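Local coordinates for DyP2 (Amycolatopsis sp. ATCC 39116, PDB 4G2C), which is a multifunctional dye-decolourising peroxidase that carries haem and a bound manganese ion and probably oxidises dyes and lignin-related compounds, at residues T112-T126 / Q162-T174. Sequence-based numbering, arbitrary orientation.
Sequences TPYLGVGLTAHGYAT and QTIDAVLLLGDAT
The imidazole of His122 is gripped from two directions by the segment 162-174: a carboxylate meets its edge and a methyl group sits over its face. His122 ND1 gives a short, straight bond to the syn lone pair of Asp165 OD1 (2.5 Å, 173°). Ring and carboxylate are nearly coplanar, 24° apart. Thr163 CG2 forms a CH-pi contact almost over the ring centre, 3.4 Å from the centroid of His122. CG of His122 lies anti to the backbone N (chi1 -170°), which carries the ring from the first turn of the helix to the Asp165 carboxylate and under the Thr163 methyl. The other carboxylate oxygen, Asp165 OD2, accepts from Phe74 N, so that bonds at both oxygens hold the carboxylate's rotation.

Beside this pair, Thr120 N-caps the helix. Its OG1 donates to Ile164 O (2.6 Å), in the carbonyl plane on a lone pair, while accepting from Gly123 N; Thr120 N reaches Asp165 O from above the carbonyl plane. A valine in its place would probably leave Gly123 N without its side-chain cap and Ile164 O without this donor.

The Thr120 N to Asp165 O bond continues the antiparallel pairing of strands 114-119 and 166-172 in the sheet of the DyP alpha+beta barrel domain, where 166-172 lies between 114-119 and 66-74. A classic beta bulge sets Asp165 and Ala166 together opposite Leu72 of strand 66-74. Paired backbone bonds join Tyr114 with Gly171, Gly116 with Leu169 and Gly118 with Val167. On the face that carries Tyr114, Val167 and Leu169, the Tyr114 ring lies back over Gly116, where a CB would collide with the phenol oxygen, and Tyr114 CE2 packs on Leu169 CB (3.9 Å). On the face of Leu115, Val117 and Leu168, Leu115 CD1 touches Leu170 CD1 (4.1 Å), and Leu170 also meets Leu181 of helix 175-188.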
loop_
_atom_site.group_PDB
_atom_site.type_symbol
_atom_site.label_atom_id
_atom_site.label_comp_id
_atom_site.label_asym_id
_atom_site.label_seq_id
_atom_site.Cartn_x
_atom_site.Cartn_y
_atom_site.Cartn_z
ATOM N N THR A 112 17.256 -14.319 -0.969
ATOM C CA THR A 112 16.553 -15.056 -2.011
ATOM C C THR A 112 15.276 -14.364 -2.480
ATOM O O THR A 112 14.846 -13.355 -1.912
ATOM C CB THR A 112 16.184 -16.480 -1.551
ATOM O OG1 THR A 112 15.345 -16.401 -0.394
ATOM C CG2 THR A 112 17.427 -17.284 -1.222
ATOM N N PRO A 113 14.657 -14.925 -3.524
ATOM C CA PRO A 113 13.436 -14.362 -4.107
ATOM C C PRO A 113 12.233 -14.504 -3.159
ATOM O O PRO A 113 12.275 -15.269 -2.194
ATOM C CB PRO A 113 13.230 -15.201 -5.387
ATOM C CG PRO A 113 14.511 -15.923 -5.615
ATOM C CD PRO A 113 15.141 -16.104 -4.265
ATOM N N TYR A 114 11.178 -13.748 -3.443
ATOM C CA TYR A 114 9.930 -13.813 -2.683
ATOM C C TYR A 114 8.844 -14.486 -3.513
ATOM O O TYR A 114 8.546 -14.069 -4.640
ATOM C CB TYR A 114 9.496 -12.402 -2.253
ATOM C CG TYR A 114 8.051 -12.256 -1.788
ATOM C CD1 TYR A 114 7.519 -13.064 -0.784
ATOM C CD2 TYR A 114 7.230 -11.280 -2.337
ATOM C CE1 TYR A 114 6.195 -12.901 -0.362
ATOM C CE2 TYR A 114 5.918 -11.119 -1.932
ATOM C CZ TYR A 114 5.407 -11.921 -0.947
ATOM O OH TYR A 114 4.103 -11.729 -0.562
ATOM N N LEU A 115 8.277 -15.540 -2.940
ATOM C CA LEU A 115 7.110 -16.229 -3.483
ATOM C C LEU A 115 5.947 -16.051 -2.521
ATOM O O LEU A 115 5.905 -16.682 -1.465
ATOM C CB LEU A 115 7.387 -17.727 -3.639
ATOM C CG LEU A 115 6.135 -18.511 -4.035
ATOM C CD1 LEU A 115 5.542 -17.880 -5.277
ATOM C CD2 LEU A 115 6.437 -19.984 -4.278
ATOM N N GLY A 116 5.012 -15.179 -2.868
ATOM C CA GLY A 116 3.849 -14.962 -2.029
ATOM C C GLY A 116 2.651 -15.705 -2.575
ATOM O O GLY A 116 2.479 -15.804 -3.786
ATOM N N VAL A 117 1.816 -16.221 -1.683
ATOM C CA VAL A 117 0.642 -16.961 -2.088
ATOM C C VAL A 117 -0.612 -16.472 -1.340
ATOM O O VAL A 117 -0.686 -16.536 -0.108
ATOM C CB VAL A 117 0.848 -18.483 -1.869
ATOM C CG1 VAL A 117 -0.437 -19.264 -2.208
ATOM C CG2 VAL A 117 2.033 -18.998 -2.692
ATOM N N GLY A 118 -1.599 -15.989 -2.089
ATOM C CA GLY A 118 -2.880 -15.651 -1.502
ATOM C C GLY A 118 -4.034 -16.422 -2.126
ATOM O O GLY A 118 -3.984 -16.756 -3.305
ATOM N N LEU A 119 -5.075 -16.675 -1.331
ATOM C CA LEU A 119 -6.303 -17.322 -1.774
ATOM C C LEU A 119 -7.525 -16.428 -1.601
ATOM O O LEU A 119 -7.658 -15.748 -0.588
ATOM C CB LEU A 119 -6.529 -18.599 -0.967
ATOM C CG LEU A 119 -5.437 -19.658 -1.090
ATOM C CD1 LEU A 119 -5.601 -20.706 -0.017
ATOM C CD2 LEU A 119 -5.497 -20.265 -2.473
ATOM N N THR A 120 -8.433 -16.454 -2.579
ATOM C CA THR A 120 -9.686 -15.699 -2.481
ATOM C C THR A 120 -10.724 -16.550 -1.787
ATOM O O THR A 120 -10.555 -17.762 -1.661
ATOM C CB THR A 120 -10.260 -15.330 -3.862
ATOM O OG1 THR A 120 -10.643 -16.532 -4.553
ATOM C CG2 THR A 120 -9.228 -14.565 -4.686
ATOM N N ALA A 121 -11.811 -15.925 -1.345
ATOM C CA ALA A 121 -12.904 -16.690 -0.745
ATOM C C ALA A 121 -13.362 -17.767 -1.728
ATOM O O ALA A 121 -13.613 -18.917 -1.349
ATOM C CB ALA A 121 -14.068 -15.781 -0.363
ATOM N N HIS A 122 -13.463 -17.395 -2.999
ATOM C CA HIS A 122 -13.870 -18.372 -3.993
ATOM C C HIS A 122 -12.873 -19.517 -4.071
ATOM O O HIS A 122 -13.248 -20.659 -4.255
ATOM C CB HIS A 122 -14.057 -17.744 -5.373
ATOM C CG HIS A 122 -14.701 -18.673 -6.352
ATOM N ND1 HIS A 122 -13.986 -19.612 -7.070
ATOM C CD2 HIS A 122 -16.001 -18.852 -6.685
ATOM C CE1 HIS A 122 -14.818 -20.309 -7.821
ATOM N NE2 HIS A 122 -16.046 -19.868 -7.606
ATOM N N GLY A 123 -11.593 -19.212 -3.906
ATOM C CA GLY A 123 -10.572 -20.240 -3.984
ATOM C C GLY A 123 -10.655 -21.210 -2.822
ATOM O O GLY A 123 -10.371 -22.393 -2.975
ATOM N N TYR A 124 -11.029 -20.708 -1.649
ATOM C CA TYR A 124 -11.292 -21.576 -0.503
ATOM C C TYR A 124 -12.475 -22.494 -0.811
ATOM O O TYR A 124 -12.454 -23.684 -0.488
ATOM C CB TYR A 124 -11.569 -20.756 0.773
ATOM C CG TYR A 124 -10.316 -20.338 1.521
ATOM C CD1 TYR A 124 -9.724 -21.193 2.450
ATOM C CD2 TYR A 124 -9.724 -19.092 1.301
ATOM C CE1 TYR A 124 -8.572 -20.826 3.131
ATOM C CE2 TYR A 124 -8.580 -18.716 1.983
ATOM C CZ TYR A 124 -8.006 -19.588 2.896
ATOM O OH TYR A 124 -6.859 -19.233 3.584
ATOM N N ALA A 125 -13.500 -21.932 -1.443
ATOM C CA ALA A 125 -14.681 -22.706 -1.799
ATOM C C ALA A 125 -14.330 -23.848 -2.761
ATOM O O ALA A 125 -14.771 -24.978 -2.575
ATOM C CB ALA A 125 -15.790 -21.799 -2.382
ATOM N N THR A 126 -13.530 -23.557 -3.779
ATOM C CA THR A 126 -13.089 -24.598 -4.708
ATOM C C THR A 126 -12.313 -25.707 -4.005
ATOM O O THR A 126 -12.409 -26.876 -4.373
ATOM C CB THR A 126 -12.182 -24.043 -5.821
ATOM O OG1 THR A 126 -12.970 -23.325 -6.772
ATOM C CG2 THR A 126 -11.484 -25.186 -6.549
ATOM N N GLN A 162 -13.033 -11.800 -14.276
ATOM C CA GLN A 162 -13.107 -13.260 -14.155
ATOM C C GLN A 162 -13.079 -13.685 -12.698
ATOM O O GLN A 162 -12.671 -12.919 -11.831
ATOM C CB GLN A 162 -11.935 -13.924 -14.883
ATOM C CG GLN A 162 -11.624 -13.311 -16.239
ATOM C CD GLN A 162 -12.807 -13.405 -17.189
ATOM O OE1 GLN A 162 -13.288 -14.502 -17.486
ATOM N NE2 GLN A 162 -13.291 -12.255 -17.657
ATOM N N THR A 163 -13.499 -14.913 -12.424
ATOM C CA THR A 163 -13.444 -15.421 -11.060
ATOM C C THR A 163 -12.037 -15.883 -10.727
ATOM O O THR A 163 -11.480 -16.761 -11.382
ATOM C CB THR A 163 -14.470 -16.537 -10.802
ATOM O OG1 THR A 163 -15.783 -15.959 -10.782
ATOM C CG2 THR A 163 -14.209 -17.213 -9.442
ATOM N N ILE A 164 -11.463 -15.261 -9.707
ATOM C CA ILE A 164 -10.080 -15.503 -9.324
ATOM C C ILE A 164 -10.026 -16.318 -8.045
ATOM O O ILE A 164 -10.737 -16.032 -7.076
ATOM C CB ILE A 164 -9.351 -14.175 -9.118
ATOM C CG1 ILE A 164 -9.327 -13.393 -10.434
ATOM C CG2 ILE A 164 -7.943 -14.397 -8.553
ATOM C CD1 ILE A 164 -8.809 -11.984 -10.290
ATOM N N ASP A 165 -9.170 -17.333 -8.049
ATOM C CA ASP A 165 -9.038 -18.203 -6.899
ATOM C C ASP A 165 -7.772 -17.915 -6.096
ATOM O O ASP A 165 -7.756 -18.064 -4.871
ATOM C CB ASP A 165 -9.094 -19.665 -7.338
ATOM C CG ASP A 165 -10.484 -20.063 -7.817
ATOM O OD1 ASP A 165 -11.450 -19.782 -7.079
ATOM O OD2 ASP A 165 -10.610 -20.630 -8.930
ATOM N N ALA A 166 -6.723 -17.474 -6.776
ATOM C CA ALA A 166 -5.445 -17.334 -6.106
ATOM C C ALA A 166 -4.533 -16.279 -6.734
ATOM O O ALA A 166 -4.621 -15.978 -7.927
ATOM C CB ALA A 166 -4.739 -18.693 -6.044
ATOM N N VAL A 167 -3.642 -15.717 -5.928
ATOM C CA VAL A 167 -2.621 -14.849 -6.495
ATOM C C VAL A 167 -1.238 -15.350 -6.125
ATOM O O VAL A 167 -1.014 -15.842 -5.015
ATOM C CB VAL A 167 -2.783 -13.387 -6.045
ATOM C CG1 VAL A 167 -2.603 -13.272 -4.525
ATOM C CG2 VAL A 167 -1.788 -12.503 -6.780
ATOM N N LEU A 168 -0.315 -15.247 -7.068
ATOM C CA LEU A 168 1.082 -15.564 -6.799
ATOM C C LEU A 168 1.888 -14.289 -6.952
ATOM O O LEU A 168 1.705 -13.549 -7.927
ATOM C CB LEU A 168 1.598 -16.605 -7.785
ATOM C CG LEU A 168 1.337 -18.058 -7.423
ATOM C CD1 LEU A 168 -0.038 -18.205 -6.834
ATOM C CD2 LEU A 168 1.489 -18.918 -8.673
ATOM N N LEU A 169 2.755 -14.019 -5.984
ATOM C CA LEU A 169 3.676 -12.898 -6.078
ATOM C C LEU A 169 5.107 -13.436 -6.127
ATOM O O LEU A 169 5.541 -14.166 -5.242
ATOM C CB LEU A 169 3.484 -11.937 -4.898
ATOM C CG LEU A 169 2.049 -11.413 -4.702
ATOM C CD1 LEU A 169 1.912 -10.657 -3.374
ATOM C CD2 LEU A 169 1.617 -10.524 -5.862
ATOM N N LEU A 170 5.819 -13.087 -7.189
ATOM C CA LEU A 170 7.205 -13.473 -7.365
ATOM C C LEU A 170 8.030 -12.201 -7.463
ATOM O O LEU A 170 7.912 -11.458 -8.439
ATOM C CB LEU A 170 7.376 -14.270 -8.660
ATOM C CG LEU A 170 6.735 -15.644 -8.809
ATOM C CD1 LEU A 170 5.203 -15.577 -8.672
ATOM C CD2 LEU A 170 7.172 -16.234 -10.158
ATOM N N GLY A 171 8.861 -11.948 -6.458
ATOM C CA GLY A 171 9.581 -10.688 -6.383
ATOM C C GLY A 171 11.047 -10.806 -5.995
ATOM O O GLY A 171 11.453 -11.723 -5.265
ATOM N N ASP A 172 11.841 -9.858 -6.482
ATOM C CA ASP A 172 13.275 -9.856 -6.237
ATOM C C ASP A 172 13.822 -8.487 -6.639
ATOM O O ASP A 172 13.107 -7.678 -7.236
ATOM C CB ASP A 172 13.958 -10.972 -7.036
ATOM C CG ASP A 172 15.301 -11.386 -6.451
ATOM O OD1 ASP A 172 15.328 -12.198 -5.497
ATOM O OD2 ASP A 172 16.341 -10.910 -6.959
ATOM N N ALA A 173 15.083 -8.233 -6.302
ATOM C CA ALA A 173 15.745 -6.993 -6.674
ATOM C C ALA A 173 15.957 -6.915 -8.184
ATOM O O ALA A 173 15.975 -5.833 -8.756
ATOM C CB ALA A 173 17.085 -6.872 -5.946
ATOM N N THR A 174 16.109 -8.066 -8.831
ATOM C CA THR A 174 16.421 -8.090 -10.260
ATOM C C THR A 174 15.573 -9.133 -10.971
ATOM O O THR A 174 15.075 -10.067 -10.340
ATOM C CB THR A 174 17.921 -8.371 -10.522
ATOM O OG1 THR A 174 18.281 -9.633 -9.948
ATOM C CG2 THR A 174 18.807 -7.293 -9.903
#